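Side-chain contacts in pullulanase (PDB 2WAN), which hydrolyses the alpha-1,6-glucosidic linkages of pullulan and probably the branch points of starch polysaccharides, as a debranching glycoside hydrolase: residues P828-T833 against F854-Y859; A835-Q840 against Y859-T864. One frame throughout, in Å; residues are numbered along the deposited sequence.

Interaction 1: residues P828-T833 against F854-Y859; sequences PAFRMT and FELKNY. With SO4 (sulfate ion), chain J.
Leu856 sets CD1 against the short 3-10 turn 828-830 and CD2 against Met832 beyond it, and the tight half of this contact is built round these two methyls. CD1 does most of the touching: it lies 3.9 Å from Ala829 CB and 3.7 Å from Ala829 O, and meets the Phe830 ring obliquely at CD1 of that ring, 3.8 Å away, in an off-centre CH-pi contact. Leu856 CD2 reaches Met832 CE at 3.9 Å; a bend at the last torsion of Met832 (chi3 -104°) brings that methyl round. All four residues are buried and the surfaces that meet are almost wholly apolar.

The other side of the turn is polar and only partly buried. There Arg831 grips a sulfate, probably from the crystallisation liquor, with two nearly straight bonds: NH1 to O4 at 2.7 Å and NH2 to O3 at 2.9 Å. Pro828 CA lies over one face of the guanidinium, toward its rim; Asp432 forms a salt bridge with NH1, and NE bonds Arg824 O. Cut back to alanine, the residue would probably leave Asp432 without this salt bridge, Arg824 O without its donor and the sulfate without its two-bond grip.

The turn follows helix 811-826 and packs on strand 852-856 near its end, with Ala829 and Phe830 also touching strand 868-873 and Met832 reaching helix 835-841.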
# COMPACT_ATOMS: atom_id res chain seq x y z
N PRO A 828 -24.30 17.87 -1.19
CA PRO A 828 -23.63 16.96 -2.12
C PRO A 828 -22.88 17.64 -3.29
O PRO A 828 -22.11 16.97 -3.99
CB PRO A 828 -24.77 16.03 -2.59
CG PRO A 828 -26.03 16.86 -2.44
CD PRO A 828 -25.77 17.71 -1.19
N ALA A 829 -23.06 18.95 -3.48
CA ALA A 829 -22.25 19.70 -4.47
C ALA A 829 -20.76 19.60 -4.16
O ALA A 829 -19.93 19.62 -5.06
CB ALA A 829 -22.66 21.17 -4.48
N PHE A 830 -20.42 19.48 -2.87
CA PHE A 830 -19.04 19.27 -2.44
C PHE A 830 -18.51 17.87 -2.72
O PHE A 830 -17.31 17.62 -2.54
CB PHE A 830 -18.93 19.55 -0.93
CG PHE A 830 -19.14 21.00 -0.55
CD1 PHE A 830 -18.19 21.96 -0.87
CD2 PHE A 830 -20.28 21.37 0.15
CE1 PHE A 830 -18.39 23.31 -0.50
CE2 PHE A 830 -20.49 22.71 0.54
CZ PHE A 830 -19.54 23.68 0.20
N ARG A 831 -19.39 16.97 -3.17
CA ARG A 831 -19.10 15.54 -3.24
C ARG A 831 -19.53 14.98 -4.59
O ARG A 831 -20.13 13.89 -4.68
CB ARG A 831 -19.82 14.81 -2.10
CG ARG A 831 -19.32 15.25 -0.72
CD ARG A 831 -20.07 14.50 0.37
NE ARG A 831 -21.33 15.14 0.72
CZ ARG A 831 -22.55 14.68 0.46
NH1 ARG A 831 -22.75 13.54 -0.21
NH2 ARG A 831 -23.60 15.38 0.88
N MET A 832 -19.23 15.72 -5.66
CA MET A 832 -19.47 15.19 -7.02
C MET A 832 -18.69 13.88 -7.21
O MET A 832 -17.63 13.68 -6.60
CB MET A 832 -19.12 16.23 -8.08
CG MET A 832 -20.07 17.38 -8.03
SD MET A 832 -19.75 18.60 -9.32
CE MET A 832 -18.97 19.92 -8.37
N THR A 833 -19.23 12.98 -8.03
CA THR A 833 -18.68 11.62 -8.11
C THR A 833 -17.92 11.31 -9.42
O THR A 833 -17.22 10.30 -9.51
CB THR A 833 -19.77 10.54 -7.90
OG1 THR A 833 -20.74 10.64 -8.94
CG2 THR A 833 -20.47 10.68 -6.51
N PHE A 854 -14.10 29.65 -5.94
CA PHE A 854 -14.82 28.84 -6.94
C PHE A 854 -16.31 28.81 -6.70
O PHE A 854 -16.77 29.11 -5.60
CB PHE A 854 -14.25 27.42 -7.05
CG PHE A 854 -14.30 26.63 -5.77
CD1 PHE A 854 -15.39 25.81 -5.48
CD2 PHE A 854 -13.25 26.71 -4.85
CE1 PHE A 854 -15.44 25.08 -4.29
CE2 PHE A 854 -13.28 25.97 -3.66
CZ PHE A 854 -14.37 25.15 -3.38
N GLU A 855 -17.04 28.41 -7.74
CA GLU A 855 -18.49 28.32 -7.68
C GLU A 855 -18.93 26.93 -8.12
O GLU A 855 -18.42 26.39 -9.13
CB GLU A 855 -19.12 29.39 -8.59
CG GLU A 855 -20.64 29.46 -8.45
CD GLU A 855 -21.27 30.51 -9.39
OE1 GLU A 855 -20.56 31.07 -10.26
OE2 GLU A 855 -22.48 30.77 -9.24
N LEU A 856 -19.85 26.36 -7.34
CA LEU A 856 -20.47 25.06 -7.61
C LEU A 856 -21.87 25.40 -8.11
O LEU A 856 -22.71 25.91 -7.35
CB LEU A 856 -20.52 24.20 -6.32
CG LEU A 856 -19.16 23.98 -5.64
CD1 LEU A 856 -19.29 23.20 -4.33
CD2 LEU A 856 -18.17 23.27 -6.57
N LYS A 857 -22.11 25.17 -9.40
CA LYS A 857 -23.34 25.65 -10.04
C LYS A 857 -24.34 24.56 -10.32
O LYS A 857 -24.00 23.38 -10.30
CB LYS A 857 -23.00 26.31 -11.38
CG LYS A 857 -21.99 27.46 -11.26
CD LYS A 857 -21.42 27.80 -12.65
CE LYS A 857 -20.59 26.62 -13.18
NZ LYS A 857 -20.36 26.63 -14.65
N ASN A 858 -25.57 24.97 -10.62
CA ASN A 858 -26.56 24.09 -11.27
C ASN A 858 -27.12 23.06 -10.28
O ASN A 858 -27.39 21.94 -10.69
CB ASN A 858 -25.96 23.32 -12.48
CG ASN A 858 -25.25 24.21 -13.52
OD1 ASN A 858 -25.79 25.25 -13.92
ND2 ASN A 858 -24.04 23.76 -13.98
N TYR A 859 -27.28 23.41 -9.00
CA TYR A 859 -27.69 22.43 -7.97
C TYR A 859 -26.80 21.18 -8.08
O TYR A 859 -27.32 20.05 -8.20
CB TYR A 859 -29.16 22.01 -8.13
CG TYR A 859 -30.15 23.16 -8.11
CD1 TYR A 859 -30.49 23.77 -6.92
CD2 TYR A 859 -30.74 23.61 -9.30
CE1 TYR A 859 -31.38 24.84 -6.89
CE2 TYR A 859 -31.64 24.68 -9.29
CZ TYR A 859 -31.96 25.28 -8.08
OH TYR A 859 -32.85 26.32 -8.02
S SO4 J . -26.25 12.71 0.20
O1 SO4 J . -27.49 12.46 -0.54
O2 SO4 J . -26.27 11.96 1.47
O3 SO4 J . -26.17 14.15 0.52
O4 SO4 J . -25.11 12.24 -0.61

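Interaction 2: residues A835-Q840 against Y859-T864. With SO4 (sulfate ion), chain L.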
# COMPACT_ATOMS: atom_id res chain seq x y z
N ALA A 835 -15.56 13.05 -12.91
CA ALA A 835 -14.81 14.15 -13.52
C ALA A 835 -15.72 15.02 -14.39
O ALA A 835 -15.60 16.24 -14.34
CB ALA A 835 -13.65 13.61 -14.33
N ASP A 836 -16.60 14.41 -15.19
CA ASP A 836 -17.52 15.20 -16.01
C ASP A 836 -18.43 16.12 -15.20
O ASP A 836 -18.62 17.26 -15.59
CB ASP A 836 -18.35 14.31 -16.94
CG ASP A 836 -17.52 13.58 -17.98
OD1 ASP A 836 -16.35 13.96 -18.23
OD2 ASP A 836 -18.04 12.61 -18.56
N GLN A 837 -18.99 15.64 -14.08
CA GLN A 837 -19.79 16.50 -13.21
C GLN A 837 -18.97 17.70 -12.77
O GLN A 837 -19.49 18.81 -12.75
CB GLN A 837 -20.25 15.79 -11.94
CG GLN A 837 -21.56 15.08 -12.00
CD GLN A 837 -21.95 14.58 -10.63
OE1 GLN A 837 -21.12 14.06 -9.88
NE2 GLN A 837 -23.21 14.75 -10.27
N ILE A 838 -17.73 17.46 -12.34
CA ILE A 838 -16.89 18.57 -11.84
C ILE A 838 -16.60 19.58 -12.96
O ILE A 838 -16.71 20.80 -12.76
CB ILE A 838 -15.58 18.04 -11.19
CG1 ILE A 838 -15.91 17.17 -9.96
CG2 ILE A 838 -14.64 19.20 -10.84
CD1 ILE A 838 -14.72 16.33 -9.41
N LYS A 839 -16.26 19.09 -14.15
CA LYS A 839 -16.00 20.00 -15.27
C LYS A 839 -17.26 20.79 -15.65
O LYS A 839 -17.18 21.95 -16.04
CB LYS A 839 -15.46 19.21 -16.47
CG LYS A 839 -14.07 18.61 -16.23
CD LYS A 839 -13.76 17.53 -17.27
CE LYS A 839 -12.60 16.65 -16.83
NZ LYS A 839 -11.27 17.26 -17.09
N GLN A 840 -18.42 20.15 -15.50
CA GLN A 840 -19.69 20.81 -15.81
C GLN A 840 -20.07 21.87 -14.79
O GLN A 840 -20.58 22.95 -15.16
CB GLN A 840 -20.81 19.76 -15.94
CG GLN A 840 -22.21 20.34 -16.17
CD GLN A 840 -23.33 19.36 -15.82
OE1 GLN A 840 -23.24 18.17 -16.13
NE2 GLN A 840 -24.38 19.85 -15.17
N TYR A 859 -27.28 23.41 -9.00
CA TYR A 859 -27.69 22.43 -7.97
C TYR A 859 -26.80 21.18 -8.08
O TYR A 859 -27.32 20.05 -8.20
CB TYR A 859 -29.16 22.01 -8.13
CG TYR A 859 -30.15 23.16 -8.11
CD1 TYR A 859 -30.49 23.77 -6.92
CD2 TYR A 859 -30.74 23.61 -9.30
CE1 TYR A 859 -31.38 24.84 -6.89
CE2 TYR A 859 -31.64 24.68 -9.29
CZ TYR A 859 -31.96 25.28 -8.08
OH TYR A 859 -32.85 26.32 -8.02
N ALA A 860 -25.49 21.37 -8.04
CA ALA A 860 -24.53 20.33 -8.41
C ALA A 860 -24.76 19.03 -7.63
O ALA A 860 -24.90 19.06 -6.40
CB ALA A 860 -23.10 20.82 -8.22
N ASN A 861 -24.84 17.90 -8.35
CA ASN A 861 -25.01 16.59 -7.68
C ASN A 861 -26.23 16.55 -6.73
O ASN A 861 -26.18 15.94 -5.65
CB ASN A 861 -23.71 16.22 -6.94
CG ASN A 861 -23.62 14.74 -6.58
OD1 ASN A 861 -24.09 13.87 -7.31
ND2 ASN A 861 -22.98 14.46 -5.44
N HIS A 862 -27.33 17.17 -7.15
CA HIS A 862 -28.59 17.19 -6.39
C HIS A 862 -28.50 17.97 -5.07
O HIS A 862 -29.18 17.66 -4.10
CB HIS A 862 -29.12 15.77 -6.15
CG HIS A 862 -29.64 15.09 -7.38
ND1 HIS A 862 -29.58 15.66 -8.64
CD2 HIS A 862 -30.17 13.86 -7.56
CE1 HIS A 862 -30.09 14.82 -9.52
NE2 HIS A 862 -30.46 13.72 -8.89
N ASP A 863 -27.66 19.01 -5.05
CA ASP A 863 -27.67 19.93 -3.91
C ASP A 863 -28.96 20.74 -3.86
O ASP A 863 -29.55 21.04 -4.91
CB ASP A 863 -26.46 20.89 -3.99
CG ASP A 863 -25.97 21.28 -2.63
OD1 ASP A 863 -26.63 22.12 -1.98
OD2 ASP A 863 -24.95 20.70 -2.19
N THR A 864 -29.37 21.12 -2.65
CA THR A 864 -30.53 21.99 -2.48
C THR A 864 -30.18 23.47 -2.64
O THR A 864 -31.07 24.34 -2.62
CB THR A 864 -31.24 21.77 -1.14
OG1 THR A 864 -30.29 21.93 -0.07
CG2 THR A 864 -31.85 20.35 -1.06
S SO4 L . -25.79 16.97 -11.84
O1 SO4 L . -26.80 16.51 -10.89
O2 SO4 L . -25.16 15.81 -12.49
O3 SO4 L . -24.79 17.77 -11.14
O4 SO4 L . -26.39 17.81 -12.88
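Gln837 and Asn861 meet through their amides, whose planes stand almost perpendicular, 87° apart. The donor is Gln837 NE2, and its bond to Asn861 OD1 is 3.2 Å long and nearly straight at the hydrogen. The two ends see it differently: OD1 lies in the plane of the glutamine amide, whereas NE2 sits above the carbonyl plane of Asn861, 42° out of it and away from the lone-pair directions. Gln837 gets there on a chain extended beyond CG; Asn861 turns its CG anti to the backbone N (chi1 -163°), which carries the amide toward Gln837.

The remaining polar atoms of both amides bond to the loop 828-833: Gln837 OE1 accepts from Thr833 N, and Asn861 ND2 donates to Pro828 O. Each amide thus bonds through both its oxygen and its nitrogen, which should fix its flip as well as its tilt.

A sulfate, probably from the crystallisation liquor, bridges the two segments. Its O2 accepts from Gln837 NE2 at 3.1 Å and its O3 from Asn861 N at 2.8 Å; NE2 therefore serves two acceptors. Asn841 ND2 adds another bond to the ion.

This surface contact ties the first turn of helix 835-841 to the loop that leaves strand 852-856 and leads into strand 868-873, within the C-terminal all-beta region.

Overall arrangement
Interaction 1 is the core contact and interaction 2 the surface one, their centres about 5 Å apart. The first is apolar, joining the turn after helix 811-826 to a strand of the C-terminal sheet; the second is made by amides, between helix 835-841 and a loop. Strand 852-856 carries interaction 1 and the loop leaving it carries interaction 2, the two ranges overlapping at Tyr859. Polar bonds also stitch them together: Asp863 OD2 takes the Ala829 N-H, probably as a hydrogen bond at 2.9 Å. A sulfate sits at the polar edge of interaction 1, held by a charged guanidinium, whereas in interaction 2 one bridges the two segments through uncharged N-H groups.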